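Local coordinates for uncharacterized protein (Streptococcus mutans, PDB 2QKP), which is of unknown function, the crystallised piece being the C-terminal PAS domain of a longer hemerythrin-like protein, probably a sensing or regulatory module, at residues Q20-L23 / I24-L28; S47-A50 / A51-V54; F55-T58 / P59-G63; D76-K79 / K80-L84; Q128-K131 / P132-L136. All coordinates share one frame; numbering follows the deposited sequence.

Contact 1 of 5, residues Q20-L23 / I24-L28; sequences QANL and ILNHL
L23 and H27 touch one turn apart on helix 18-27, and the tightly held part of the contact is the carbonyl oxygen of L23, gripped by two donors of H27. The strong one is the imidazole ND1, 2.8 Å from L23 O with an N-H...O angle of 159°; the oxygen lies in the ring plane at its edge, while ND1 sits above the plane of the carbonyl. With CG beside the backbone N (chi1 -78°), the ring folds back to that oxygen. It supplements a weak bond from H27 N, which also donates to I24 O. Methyl CD2 of L23 runs alongside the imidazole, 4.0 Å from H27 CE1. Elsewhere I24, L25 and N26 bond back to Q20, A21 and N22.

The looser, watered side belongs to N22 and N26, whose amide planes stand 78° apart. One water donates hydrogen bonds to N22 OD1 and N26 OD1, 2.8 Å each, and a second accepts from both ND2 atoms. N22 OD1 also accepts from G12 N of the second subunit, and N26 OD1 accepts from D46 N. This is regular alpha-helical i to i+4 bonding with an added side-chain-to-backbone bond, on a helix at the subunit interface of this PAS domain.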
loop_
_atom_site.group_PDB
_atom_site.type_symbol
_atom_site.label_atom_id
_atom_site.label_comp_id
_atom_site.label_asym_id
_atom_site.label_seq_id
_atom_site.Cartn_x
_atom_site.Cartn_y
_atom_site.Cartn_z
ATOM N N GLN A 20 -13.133 4.482 3.011
ATOM C CA GLN A 20 -12.497 4.002 1.768
ATOM C C GLN A 20 -10.966 3.889 1.891
ATOM O O GLN A 20 -10.384 2.929 1.367
ATOM C CB GLN A 20 -12.838 4.883 0.592
ATOM C CG GLN A 20 -14.297 4.676 0.100
ATOM C CD GLN A 20 -14.695 5.746 -0.863
ATOM O OE1 GLN A 20 -14.238 6.893 -0.765
ATOM N NE2 GLN A 20 -15.561 5.382 -1.834
ATOM N N ALA A 21 -10.351 4.852 2.569
ATOM C CA ALA A 21 -8.878 4.802 2.761
ATOM C C ALA A 21 -8.568 3.561 3.594
ATOM O O ALA A 21 -7.623 2.834 3.301
ATOM C CB ALA A 21 -8.342 6.055 3.417
ATOM N N ASN A 22 -9.358 3.319 4.635
ATOM C CA ASN A 22 -9.194 2.109 5.445
ATOM C C ASN A 22 -9.376 0.834 4.622
ATOM O O ASN A 22 -8.563 -0.091 4.732
ATOM C CB ASN A 22 -10.169 2.120 6.661
ATOM C CG ASN A 22 -9.904 0.958 7.612
ATOM O OD1 ASN A 22 -8.791 0.804 8.076
ATOM N ND2 ASN A 22 -10.925 0.119 7.872
ATOM N N LEU A 23 -10.429 0.760 3.792
ATOM C CA LEU A 23 -10.594 -0.415 2.918
ATOM C C LEU A 23 -9.376 -0.624 2.008
ATOM O O LEU A 23 -8.901 -1.733 1.824
ATOM C CB LEU A 23 -11.807 -0.236 2.022
ATOM C CG LEU A 23 -13.145 -0.499 2.712
ATOM C CD1 LEU A 23 -14.232 0.090 1.849
ATOM C CD2 LEU A 23 -13.377 -2.005 2.978
ATOM N N ILE A 24 -8.868 0.468 1.459
ATOM C CA ILE A 24 -7.695 0.355 0.554
ATOM C C ILE A 24 -6.498 -0.218 1.299
ATOM O O ILE A 24 -5.864 -1.149 0.838
ATOM C CB ILE A 24 -7.373 1.698 -0.091
ATOM C CG1 ILE A 24 -8.437 2.018 -1.163
ATOM C CG2 ILE A 24 -5.945 1.674 -0.704
ATOM C CD1 ILE A 24 -8.474 3.510 -1.549
ATOM N N LEU A 25 -6.213 0.317 2.483
ATOM C CA LEU A 25 -5.064 -0.148 3.268
ATOM C C LEU A 25 -5.184 -1.614 3.593
ATOM O O LEU A 25 -4.173 -2.327 3.673
ATOM C CB LEU A 25 -4.899 0.678 4.546
ATOM C CG LEU A 25 -4.332 2.086 4.328
ATOM C CD1 LEU A 25 -4.610 2.986 5.540
ATOM C CD2 LEU A 25 -2.824 2.113 3.956
ATOM N N ASN A 26 -6.423 -2.071 3.798
ATOM C CA ASN A 26 -6.671 -3.504 4.083
ATOM C C ASN A 26 -6.660 -4.439 2.868
ATOM O O ASN A 26 -6.558 -5.666 3.045
ATOM C CB ASN A 26 -8.001 -3.643 4.823
ATOM C CG ASN A 26 -7.948 -3.049 6.235
ATOM O OD1 ASN A 26 -6.864 -2.844 6.788
ATOM N ND2 ASN A 26 -9.121 -2.757 6.817
ATOM N N HIS A 27 -6.787 -3.880 1.665
ATOM C CA HIS A 27 -6.803 -4.692 0.425
ATOM C C HIS A 27 -5.470 -4.720 -0.293
ATOM O O HIS A 27 -5.308 -5.415 -1.312
ATOM C CB HIS A 27 -7.908 -4.233 -0.538
ATOM C CG HIS A 27 -9.270 -4.705 -0.142
ATOM N ND1 HIS A 27 -9.989 -4.111 0.871
ATOM C CD2 HIS A 27 -10.034 -5.730 -0.605
ATOM C CE1 HIS A 27 -11.154 -4.734 1.000
ATOM N NE2 HIS A 27 -11.200 -5.728 0.127
ATOM N N LEU A 28 -4.491 -3.983 0.220
ATOM C CA LEU A 28 -3.159 -4.039 -0.382
ATOM C C LEU A 28 -2.479 -5.344 0.007
ATOM O O LEU A 28 -2.743 -5.862 1.090
ATOM C CB LEU A 28 -2.339 -2.820 0.034
ATOM C CG LEU A 28 -2.805 -1.473 -0.560
ATOM C CD1 LEU A 28 -2.126 -0.327 0.196
ATOM C CD2 LEU A 28 -2.500 -1.367 -2.059
HETATM O O HOH W 1 -6.252 -0.318 7.715
HETATM O O HOH W 2 -10.182 -2.419 9.425
#

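Contact 2 of 5, residues S47-A50 / A51-V54; sequences SVPA and AEMV
V48 lays its CG2 methyl against the side chain of M53, 3.8 Å from CG, where the two side chains meet at a slant. With CG2 set between the backbone N and the carbonyl carbon of V48, this branch faces M53 and also comes within 4.0 Å of the E52 carbonyl oxygen. The thioether of M53 turns back at chi3 (83°) and passes near the A50 backbone, its SD 3.9 Å from A50 O.

P49 and E52 meet across the turn. The carboxylate of E52 extends over the pyrrolidine ring, with OE1 3.5 Å from P49 CD and OE2 3.7 Å from P49 CG, so oxygen meets ring carbon and the contact is polar against apolar. E52, like P49 and A51, also touches a crystal neighbour, and its detailed pose may owe something to the lattice.

A single backbone bond closes the turn: E52 N donates to P49 O at 2.8 Å with an N-H...O angle of 163°, approaching from above the carbonyl plane. This i to i+3 bond, with A50 and A51 at the corner in helical backbone angles, makes a type I beta turn.

The turn lies on the surface, in the long connection between strand 41-44 and helix 72-86. V48 and M53 rest on E31 of strand 31-36, and S47 OG, in one of its two conformers, probably bonds the carbonyls of N26, on helix 18-27, and L28.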
loop_
_atom_site.group_PDB
_atom_site.type_symbol
_atom_site.label_atom_id
_atom_site.label_comp_id
_atom_site.label_asym_id
_atom_site.label_seq_id
_atom_site.Cartn_x
_atom_site.Cartn_y
_atom_site.Cartn_z
ATOM N N SER A 47 -4.970 -7.155 6.855
ATOM C CA SER A 47 -4.882 -7.721 5.494
ATOM C C SER A 47 -4.783 -9.255 5.383
ATOM O O SER A 47 -5.127 -9.804 4.326
ATOM C CB SER A 47 -3.801 -7.026 4.650
ATOM O OG SER A 47 -4.020 -7.268 3.268
ATOM N N VAL A 48 -4.305 -9.927 6.439
ATOM C CA VAL A 48 -4.427 -11.398 6.559
ATOM C C VAL A 48 -4.830 -11.789 7.973
ATOM O O VAL A 48 -4.574 -11.031 8.916
ATOM C CB VAL A 48 -3.127 -12.166 6.153
ATOM C CG1 VAL A 48 -2.732 -11.843 4.716
ATOM C CG2 VAL A 48 -1.978 -11.906 7.145
ATOM N N PRO A 49 -5.467 -12.972 8.140
ATOM C CA PRO A 49 -5.928 -13.339 9.484
ATOM C C PRO A 49 -4.787 -13.389 10.485
ATOM O O PRO A 49 -3.660 -13.759 10.128
ATOM C CB PRO A 49 -6.542 -14.735 9.288
ATOM C CG PRO A 49 -6.876 -14.793 7.822
ATOM C CD PRO A 49 -5.803 -14.006 7.139
ATOM N N ALA A 50 -5.091 -13.015 11.726
ATOM C CA ALA A 50 -4.087 -12.836 12.788
ATOM C C ALA A 50 -3.095 -13.987 12.913
ATOM O O ALA A 50 -1.909 -13.767 13.179
ATOM C CB ALA A 50 -4.768 -12.555 14.136
ATOM N N ALA A 51 -3.581 -15.213 12.708
ATOM C CA ALA A 51 -2.750 -16.415 12.830
ATOM C C ALA A 51 -1.782 -16.662 11.663
ATOM O O ALA A 51 -0.854 -17.463 11.788
ATOM C CB ALA A 51 -3.640 -17.647 13.056
ATOM N N GLU A 52 -1.978 -15.961 10.548
ATOM C CA GLU A 52 -1.194 -16.198 9.323
ATOM C C GLU A 52 -0.193 -15.081 8.950
ATOM O O GLU A 52 0.375 -15.070 7.856
ATOM C CB GLU A 52 -2.137 -16.432 8.161
ATOM C CG GLU A 52 -3.154 -17.532 8.390
ATOM C CD GLU A 52 -4.242 -17.519 7.342
ATOM O OE1 GLU A 52 -4.014 -16.925 6.249
ATOM O OE2 GLU A 52 -5.315 -18.111 7.604
ATOM N N MET A 53 0.023 -14.153 9.876
ATOM C CA MET A 53 0.939 -13.034 9.671
ATOM C C MET A 53 2.406 -13.466 9.700
ATOM O O MET A 53 2.808 -14.363 10.472
ATOM C CB MET A 53 0.694 -11.973 10.740
ATOM C CG MET A 53 -0.635 -11.202 10.606
ATOM S SD MET A 53 -0.953 -10.174 12.075
ATOM C CE MET A 53 0.059 -8.735 11.606
ATOM N N VAL A 54 3.217 -12.835 8.859
ATOM C CA VAL A 54 4.658 -13.092 8.838
ATOM C C VAL A 54 5.232 -12.642 10.184
ATOM O O VAL A 54 5.934 -13.404 10.867
ATOM C CB VAL A 54 5.362 -12.333 7.664
ATOM C CG1 VAL A 54 6.862 -12.558 7.676
ATOM C CG2 VAL A 54 4.748 -12.730 6.302
#

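Contact 3 of 5, residues F55-T58 / P59-G63; sequences FKRT and PSQVG
The backbone runs extended through R57 and T58, then turns through helical angles at P59 to Q61, a type I beta turn closed by Q61 N bonding to T58 O at 3.0 Å. A second i to i+3 bond follows at once, V62 N to P59 O at 3.2 Å. Q61 sends its own side chain back to the residue that opens the turn. Its chain is extended beyond CG, chi2 being 179°, which carries OE1 to the backbone N of T58 at 3.1 Å. T58 and Q61 are therefore tied by two bonds, main chain to main chain and side chain to main chain, both reaching their acceptor from above the carbonyl plane.

T58 OG1 also rests against Q61 CG at 3.4 Å. The R57 side chain crosses Q61 at about a right angle, and the guanidinium and amide planes are 38° apart. A water joins these two groups, accepting from R57 NH1 and able to donate to Q61 OE1. Another, at the edge of the guanidinium, accepts a hydrogen bond from Q61 NE2 (2.8 Å) and lies within bonding distance of K56 O.

The loop lies on the surface between strand 41-44 and helix 72-86, where the R57 side chain packs on F41 and Y44; its NH2 has a long, weak ion pair with E125. Above one face of the guanidinium, offset toward its rim, the CB of F55 sits 3.6 Å from the plane.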
loop_
_atom_site.group_PDB
_atom_site.type_symbol
_atom_site.label_atom_id
_atom_site.label_comp_id
_atom_site.label_asym_id
_atom_site.label_seq_id
_atom_site.Cartn_x
_atom_site.Cartn_y
_atom_site.Cartn_z
ATOM N N PHE A 55 4.893 -11.410 10.568
ATOM C CA PHE A 55 5.343 -10.812 11.821
ATOM C C PHE A 55 4.101 -10.556 12.641
ATOM O O PHE A 55 3.388 -9.578 12.419
ATOM C CB PHE A 55 6.093 -9.489 11.596
ATOM C CG PHE A 55 7.403 -9.643 10.865
ATOM C CD1 PHE A 55 8.262 -10.702 11.148
ATOM C CD2 PHE A 55 7.793 -8.702 9.921
ATOM C CE1 PHE A 55 9.483 -10.840 10.472
ATOM C CE2 PHE A 55 9.012 -8.823 9.253
ATOM C CZ PHE A 55 9.854 -9.894 9.522
ATOM N N LYS A 56 3.843 -11.454 13.580
ATOM C CA LYS A 56 2.633 -11.381 14.368
ATOM C C LYS A 56 2.546 -10.051 15.101
ATOM O O LYS A 56 3.516 -9.615 15.722
ATOM C CB LYS A 56 2.589 -12.512 15.377
ATOM C CG LYS A 56 1.389 -13.385 15.211
ATOM C CD LYS A 56 1.762 -14.531 14.304
ATOM C CE LYS A 56 0.620 -14.904 13.389
ATOM N NZ LYS A 56 1.132 -15.644 12.210
ATOM N N ARG A 57 1.391 -9.407 14.987
ATOM C CA ARG A 57 1.077 -8.241 15.800
ATOM C C ARG A 57 -0.242 -8.562 16.479
ATOM O O ARG A 57 -1.053 -9.320 15.936
ATOM C CB ARG A 57 0.916 -6.978 14.942
ATOM C CG ARG A 57 2.020 -6.735 13.916
ATOM C CD ARG A 57 3.331 -6.338 14.556
ATOM N NE ARG A 57 4.345 -6.099 13.525
ATOM C CZ ARG A 57 5.652 -6.327 13.658
ATOM N NH1 ARG A 57 6.156 -6.819 14.783
ATOM N NH2 ARG A 57 6.463 -6.055 12.645
ATOM N N THR A 58 -0.462 -7.988 17.652
ATOM C CA THR A 58 -1.724 -8.185 18.363
ATOM C C THR A 58 -2.280 -6.832 18.841
ATOM O O THR A 58 -1.520 -5.890 19.044
ATOM C CB THR A 58 -1.563 -9.165 19.548
ATOM O OG1 THR A 58 -0.682 -8.599 20.521
ATOM C CG2 THR A 58 -0.990 -10.499 19.066
ATOM N N PRO A 59 -3.612 -6.730 19.011
ATOM C CA PRO A 59 -4.208 -5.444 19.421
ATOM C C PRO A 59 -3.611 -4.882 20.716
ATOM O O PRO A 59 -3.634 -3.662 20.938
ATOM C CB PRO A 59 -5.684 -5.796 19.633
ATOM C CG PRO A 59 -5.919 -6.961 18.733
ATOM C CD PRO A 59 -4.643 -7.763 18.793
ATOM N N SER A 60 -3.061 -5.778 21.535
ATOM C CA SER A 60 -2.520 -5.448 22.857
ATOM C C SER A 60 -1.286 -4.576 22.739
ATOM O O SER A 60 -0.983 -3.775 23.631
ATOM C CB SER A 60 -2.164 -6.739 23.604
ATOM O OG SER A 60 -3.013 -7.804 23.193
ATOM N N GLN A 61 -0.588 -4.723 21.610
ATOM C CA GLN A 61 0.639 -3.991 21.347
ATOM C C GLN A 61 0.389 -2.554 20.914
ATOM O O GLN A 61 1.243 -1.703 21.096
ATOM C CB GLN A 61 1.477 -4.734 20.307
ATOM C CG GLN A 61 1.777 -6.189 20.693
ATOM C CD GLN A 61 2.585 -6.906 19.638
ATOM O OE1 GLN A 61 2.258 -6.850 18.458
ATOM N NE2 GLN A 61 3.657 -7.573 20.055
ATOM N N VAL A 62 -0.791 -2.275 20.368
ATOM C CA VAL A 62 -1.143 -0.933 19.892
ATOM C C VAL A 62 -1.129 0.092 21.017
ATOM O O VAL A 62 -1.674 -0.167 22.102
ATOM C CB VAL A 62 -2.542 -0.902 19.247
ATOM C CG1 VAL A 62 -2.929 0.523 18.846
ATOM C CG2 VAL A 62 -2.600 -1.843 18.042
ATOM N N GLY A 63 -0.529 1.254 20.749
ATOM C CA GLY A 63 -0.427 2.334 21.731
ATOM C C GLY A 63 0.829 2.242 22.573
ATOM O O GLY A 63 1.150 3.182 23.309
HETATM O O HOH W 3 5.379 -8.592 18.034
HETATM O O HOH W 4 4.839 -6.271 17.278
#

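Contact 4 of 5, residues D76-K79 / K80-L84; sequences DKVK and KVFEL
V78 and F82 make the apolar part of this contact, lying side by side one turn apart on helix 72-86 and pointing the same way. CG1 of V78 is anti to its own backbone nitrogen (chi1 of CG1 175°), which sets that methyl against the ring of its neighbour, 3.6 Å from F82 CE1 and 3.9 Å from F82 CD1. The methyl thus meets the CD1-CE1 part of the ring. V78 O lies obliquely to the same ring, 3.3 Å from F82 CD1. Beyond the two segments, V78 packs on H70, and L84 on Q89 and R90.

Hydrogen bonds form the regular backbone ladder. F82 N gives to V78 O at 2.9 Å, and V81 N and E83 N make like bonds to K77 O and K79 O. The step from K80 N to D76 O, at 3.3 Å, is weak.

Among the charged residues no salt bridge is made across the segments. K80 folds at chi3 (-95°), its CG lying 3.6 Å from D76 O, so it is the aliphatic part of the lysine that lies by the carbonyl. K79 NZ has a long, weak ion pair with E67 elsewhere in the chain.

V78 and V81 are buried while the lysines, D76 and E83 are exposed. The chemistry is that of an amphipathic helix: cohesion here comes from main-chain bonds and one methyl-to-ring contact, with the polar ends directed to the surface.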
loop_
_atom_site.group_PDB
_atom_site.type_symbol
_atom_site.label_atom_id
_atom_site.label_comp_id
_atom_site.label_asym_id
_atom_site.label_seq_id
_atom_site.Cartn_x
_atom_site.Cartn_y
_atom_site.Cartn_z
ATOM N N ASP A 76 17.258 -4.431 19.330
ATOM C CA ASP A 76 18.525 -3.707 19.080
ATOM C C ASP A 76 18.721 -3.373 17.592
ATOM O O ASP A 76 19.172 -2.272 17.244
ATOM C CB ASP A 76 19.731 -4.499 19.588
ATOM C CG ASP A 76 19.751 -4.627 21.103
ATOM O OD1 ASP A 76 20.130 -3.650 21.783
ATOM O OD2 ASP A 76 19.402 -5.713 21.609
ATOM N N LYS A 77 18.372 -4.324 16.732
ATOM C CA LYS A 77 18.437 -4.125 15.287
ATOM C C LYS A 77 17.373 -3.127 14.817
ATOM O O LYS A 77 17.654 -2.246 13.996
ATOM C CB LYS A 77 18.287 -5.456 14.542
ATOM C CG LYS A 77 19.415 -6.470 14.804
ATOM C CD LYS A 77 19.038 -7.861 14.305
ATOM C CE LYS A 77 20.021 -8.922 14.829
ATOM N NZ LYS A 77 19.598 -10.321 14.534
ATOM N N VAL A 78 16.154 -3.269 15.336
ATOM C CA VAL A 78 15.071 -2.329 15.024
ATOM C C VAL A 78 15.501 -0.891 15.374
ATOM O O VAL A 78 15.292 0.028 14.590
ATOM C CB VAL A 78 13.737 -2.727 15.727
ATOM C CG1 VAL A 78 12.662 -1.684 15.506
ATOM C CG2 VAL A 78 13.244 -4.079 15.224
ATOM N N LYS A 79 16.131 -0.699 16.531
ATOM C CA LYS A 79 16.551 0.640 16.936
ATOM C C LYS A 79 17.551 1.263 15.953
ATOM O O LYS A 79 17.459 2.454 15.647
ATOM C CB LYS A 79 17.174 0.603 18.329
ATOM C CG LYS A 79 16.191 0.321 19.439
ATOM C CD LYS A 79 16.938 0.019 20.729
ATOM C CE LYS A 79 16.044 0.227 21.950
ATOM N NZ LYS A 79 16.612 -0.496 23.141
ATOM N N LYS A 80 18.507 0.463 15.472
ATOM C CA LYS A 80 19.521 0.977 14.546
ATOM C C LYS A 80 18.874 1.372 13.215
ATOM O O LYS A 80 19.272 2.370 12.607
ATOM C CB LYS A 80 20.616 -0.053 14.259
ATOM C CG LYS A 80 21.547 -0.330 15.439
ATOM C CD LYS A 80 22.736 -1.177 15.018
ATOM C CE LYS A 80 22.502 -2.664 15.280
ATOM N NZ LYS A 80 23.805 -3.413 15.389
ATOM N N VAL A 81 17.915 0.559 12.771
ATOM C CA VAL A 81 17.128 0.894 11.572
ATOM C C VAL A 81 16.414 2.232 11.775
ATOM O O VAL A 81 16.458 3.112 10.906
ATOM C CB VAL A 81 16.094 -0.198 11.200
ATOM C CG1 VAL A 81 15.179 0.314 10.087
ATOM C CG2 VAL A 81 16.791 -1.516 10.801
ATOM N N PHE A 82 15.731 2.387 12.906
ATOM C CA PHE A 82 14.962 3.636 13.154
ATOM C C PHE A 82 15.882 4.845 13.168
ATOM O O PHE A 82 15.530 5.908 12.678
ATOM C CB PHE A 82 14.203 3.570 14.484
ATOM C CG PHE A 82 12.866 2.868 14.392
ATOM C CD1 PHE A 82 12.708 1.736 13.599
ATOM C CD2 PHE A 82 11.781 3.326 15.127
ATOM C CE1 PHE A 82 11.459 1.062 13.511
ATOM C CE2 PHE A 82 10.539 2.658 15.056
ATOM C CZ PHE A 82 10.390 1.528 14.246
ATOM N N GLU A 83 17.085 4.675 13.719
ATOM C CA GLU A 83 18.031 5.777 13.750
ATOM C C GLU A 83 18.484 6.226 12.351
ATOM O O GLU A 83 18.561 7.435 12.069
ATOM C CB GLU A 83 19.261 5.444 14.625
ATOM C CG GLU A 83 20.215 6.637 14.623
ATOM C CD GLU A 83 21.388 6.522 15.569
ATOM O OE1 GLU A 83 22.074 5.466 15.558
ATOM O OE2 GLU A 83 21.644 7.528 16.290
ATOM N N LEU A 84 18.792 5.266 11.493
ATOM C CA LEU A 84 19.222 5.533 10.118
ATOM C C LEU A 84 18.143 6.304 9.381
ATOM O O LEU A 84 18.426 7.260 8.669
ATOM C CB LEU A 84 19.437 4.230 9.345
ATOM C CG LEU A 84 20.755 3.471 9.546
ATOM C CD1 LEU A 84 20.603 2.016 9.090
ATOM C CD2 LEU A 84 21.856 4.194 8.769
#

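Contact 5 of 5, residues Q128-K131 / P132-L136; sequences QDIK and PFFEL
D129 OD1 is gripped by two backbone N-H groups, K131 N at 3.1 Å and F105 N, while OD2 of the same carboxylate rests 3.4 Å from P132 CD. K131 N comes from above the carboxylate plane and closes an Asx turn.

F133 N then bonds to I130 O at 3.0 Å and F134 N to K131 O at 3.1 Å, both donors above the carbonyl plane. L136 N to F133 O continues these i to i+3 bonds.

Each phenylalanine meets I130 differently. The ring of F133 crosses it at about a right angle, CD2 lying 3.8 Å from I130 CB. F134 turns a face to I130 O, which sits 3.9 Å above the ring centre. I130 CG1, between the backbone N and the carbonyl carbon (chi1 59°), carries CD1 to F134 CZ at 3.8 Å. Q128 NE2 comes in the plane of the F133 ring to its edge, with amide and ring perpendicular; its hydrogen-bond partner is Q128 OE1 of the second subunit.

F134 meets F105 edge-to-face, and F133 does the same with Y107 of the second subunit, whose F133 also packs on I130. The arrangement is an Asx turn followed by consecutive i to i+3 turns, at the end of the last strand of the PAS sheet.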
loop_
_atom_site.group_PDB
_atom_site.type_symbol
_atom_site.label_atom_id
_atom_site.label_comp_id
_atom_site.label_asym_id
_atom_site.label_seq_id
_atom_site.Cartn_x
_atom_site.Cartn_y
_atom_site.Cartn_z
ATOM N N GLN A 128 5.981 -8.014 2.179
ATOM C CA GLN A 128 5.335 -8.598 1.002
ATOM C C GLN A 128 5.853 -10.003 0.733
ATOM O O GLN A 128 7.022 -10.303 0.952
ATOM C CB GLN A 128 5.610 -7.736 -0.215
ATOM C CG GLN A 128 4.727 -8.085 -1.471
ATOM C CD GLN A 128 4.937 -7.075 -2.587
ATOM O OE1 GLN A 128 5.836 -6.224 -2.513
ATOM N NE2 GLN A 128 4.125 -7.166 -3.626
ATOM N N ASP A 129 4.973 -10.864 0.230
ATOM C CA ASP A 129 5.443 -12.149 -0.262
ATOM C C ASP A 129 5.801 -11.961 -1.747
ATOM O O ASP A 129 4.964 -11.569 -2.586
ATOM C CB ASP A 129 4.380 -13.231 -0.055
ATOM C CG ASP A 129 4.738 -14.541 -0.740
ATOM O OD1 ASP A 129 5.947 -14.875 -0.848
ATOM O OD2 ASP A 129 3.778 -15.223 -1.196
ATOM N N ILE A 130 7.059 -12.230 -2.069
ATOM C CA ILE A 130 7.515 -12.038 -3.441
ATOM C C ILE A 130 7.739 -13.356 -4.190
ATOM O O ILE A 130 8.084 -13.350 -5.386
ATOM C CB ILE A 130 8.750 -11.122 -3.538
ATOM C CG1 ILE A 130 9.926 -11.679 -2.726
ATOM C CG2 ILE A 130 8.416 -9.743 -3.006
ATOM C CD1 ILE A 130 11.263 -11.048 -3.043
ATOM N N LYS A 131 7.509 -14.474 -3.507
ATOM C CA LYS A 131 7.647 -15.799 -4.138
ATOM C C LYS A 131 6.858 -15.931 -5.452
ATOM O O LYS A 131 7.407 -16.472 -6.426
ATOM C CB LYS A 131 7.286 -16.936 -3.167
ATOM C CG LYS A 131 7.522 -18.357 -3.773
ATOM C CD LYS A 131 7.283 -19.440 -2.757
ATOM C CE LYS A 131 8.187 -20.636 -3.042
ATOM N NZ LYS A 131 9.598 -20.387 -2.570
ATOM N N PRO A 132 5.590 -15.448 -5.497
ATOM C CA PRO A 132 4.803 -15.507 -6.740
ATOM C C PRO A 132 5.471 -14.872 -7.952
ATOM O O PRO A 132 5.234 -15.333 -9.074
ATOM C CB PRO A 132 3.518 -14.750 -6.370
ATOM C CG PRO A 132 3.371 -15.010 -4.908
ATOM C CD PRO A 132 4.781 -14.861 -4.407
ATOM N N PHE A 133 6.313 -13.861 -7.737
ATOM C CA PHE A 133 6.951 -13.138 -8.843
ATOM C C PHE A 133 8.075 -13.930 -9.496
ATOM O O PHE A 133 8.444 -13.649 -10.640
ATOM C CB PHE A 133 7.504 -11.785 -8.395
ATOM C CG PHE A 133 6.465 -10.865 -7.811
ATOM C CD1 PHE A 133 5.230 -10.711 -8.430
ATOM C CD2 PHE A 133 6.721 -10.148 -6.661
ATOM C CE1 PHE A 133 4.270 -9.881 -7.897
ATOM C CE2 PHE A 133 5.756 -9.297 -6.143
ATOM C CZ PHE A 133 4.536 -9.172 -6.764
ATOM N N PHE A 134 8.628 -14.897 -8.766
ATOM C CA PHE A 134 9.745 -15.713 -9.282
ATOM C C PHE A 134 9.337 -16.590 -10.489
ATOM O O PHE A 134 10.196 -17.062 -11.238
ATOM C CB PHE A 134 10.377 -16.571 -8.165
ATOM C CG PHE A 134 10.979 -15.772 -7.013
ATOM C CD1 PHE A 134 11.084 -16.342 -5.739
ATOM C CD2 PHE A 134 11.442 -14.471 -7.196
ATOM C CE1 PHE A 134 11.651 -15.620 -4.662
ATOM C CE2 PHE A 134 12.003 -13.741 -6.139
ATOM C CZ PHE A 134 12.114 -14.319 -4.870
ATOM N N GLU A 135 8.031 -16.782 -10.669
ATOM C CA GLU A 135 7.468 -17.558 -11.787
ATOM C C GLU A 135 7.514 -16.769 -13.096
ATOM O O GLU A 135 7.620 -17.350 -14.194
ATOM C CB GLU A 135 6.027 -17.951 -11.467
ATOM C CG GLU A 135 5.867 -19.060 -10.397
ATOM C CD GLU A 135 7.014 -19.122 -9.380
ATOM O OE1 GLU A 135 7.228 -18.132 -8.644
ATOM O OE2 GLU A 135 7.707 -20.168 -9.322
ATOM N N LEU A 136 7.462 -15.445 -12.964
ATOM C CA LEU A 136 7.348 -14.539 -14.100
ATOM C C LEU A 136 8.703 -14.282 -14.734
ATOM O O LEU A 136 8.814 -13.537 -15.709
ATOM C CB LEU A 136 6.697 -13.221 -13.667
ATOM C CG LEU A 136 5.473 -13.361 -12.762
ATOM C CD1 LEU A 136 4.992 -12.003 -12.309
ATOM C CD2 LEU A 136 4.363 -14.119 -13.455
#

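Overall arrangement
Along the chain the five contacts run in order. Contact 1 sits on helix 18-27; contacts 2 and 3 are consecutive pieces of the loop from strand 41-44 to helix 72-86, which carries contact 4. Contact 5 leaves strand 120-129, the middle of the five-stranded antiparallel sheet. Contacts 1 and 2 join where S47 probably bonds L28, and contacts 2 and 3 where K56 NZ probably bonds A51 O, their centres 12 Å apart. Contact 4 stands about 28 Å, centre to centre, from contacts 1 and 5. Both of those meet the second subunit, as does V62 of contact 3 on its N13, so dimer contacts come from near the start and the end of the modelled chain and from the loop between.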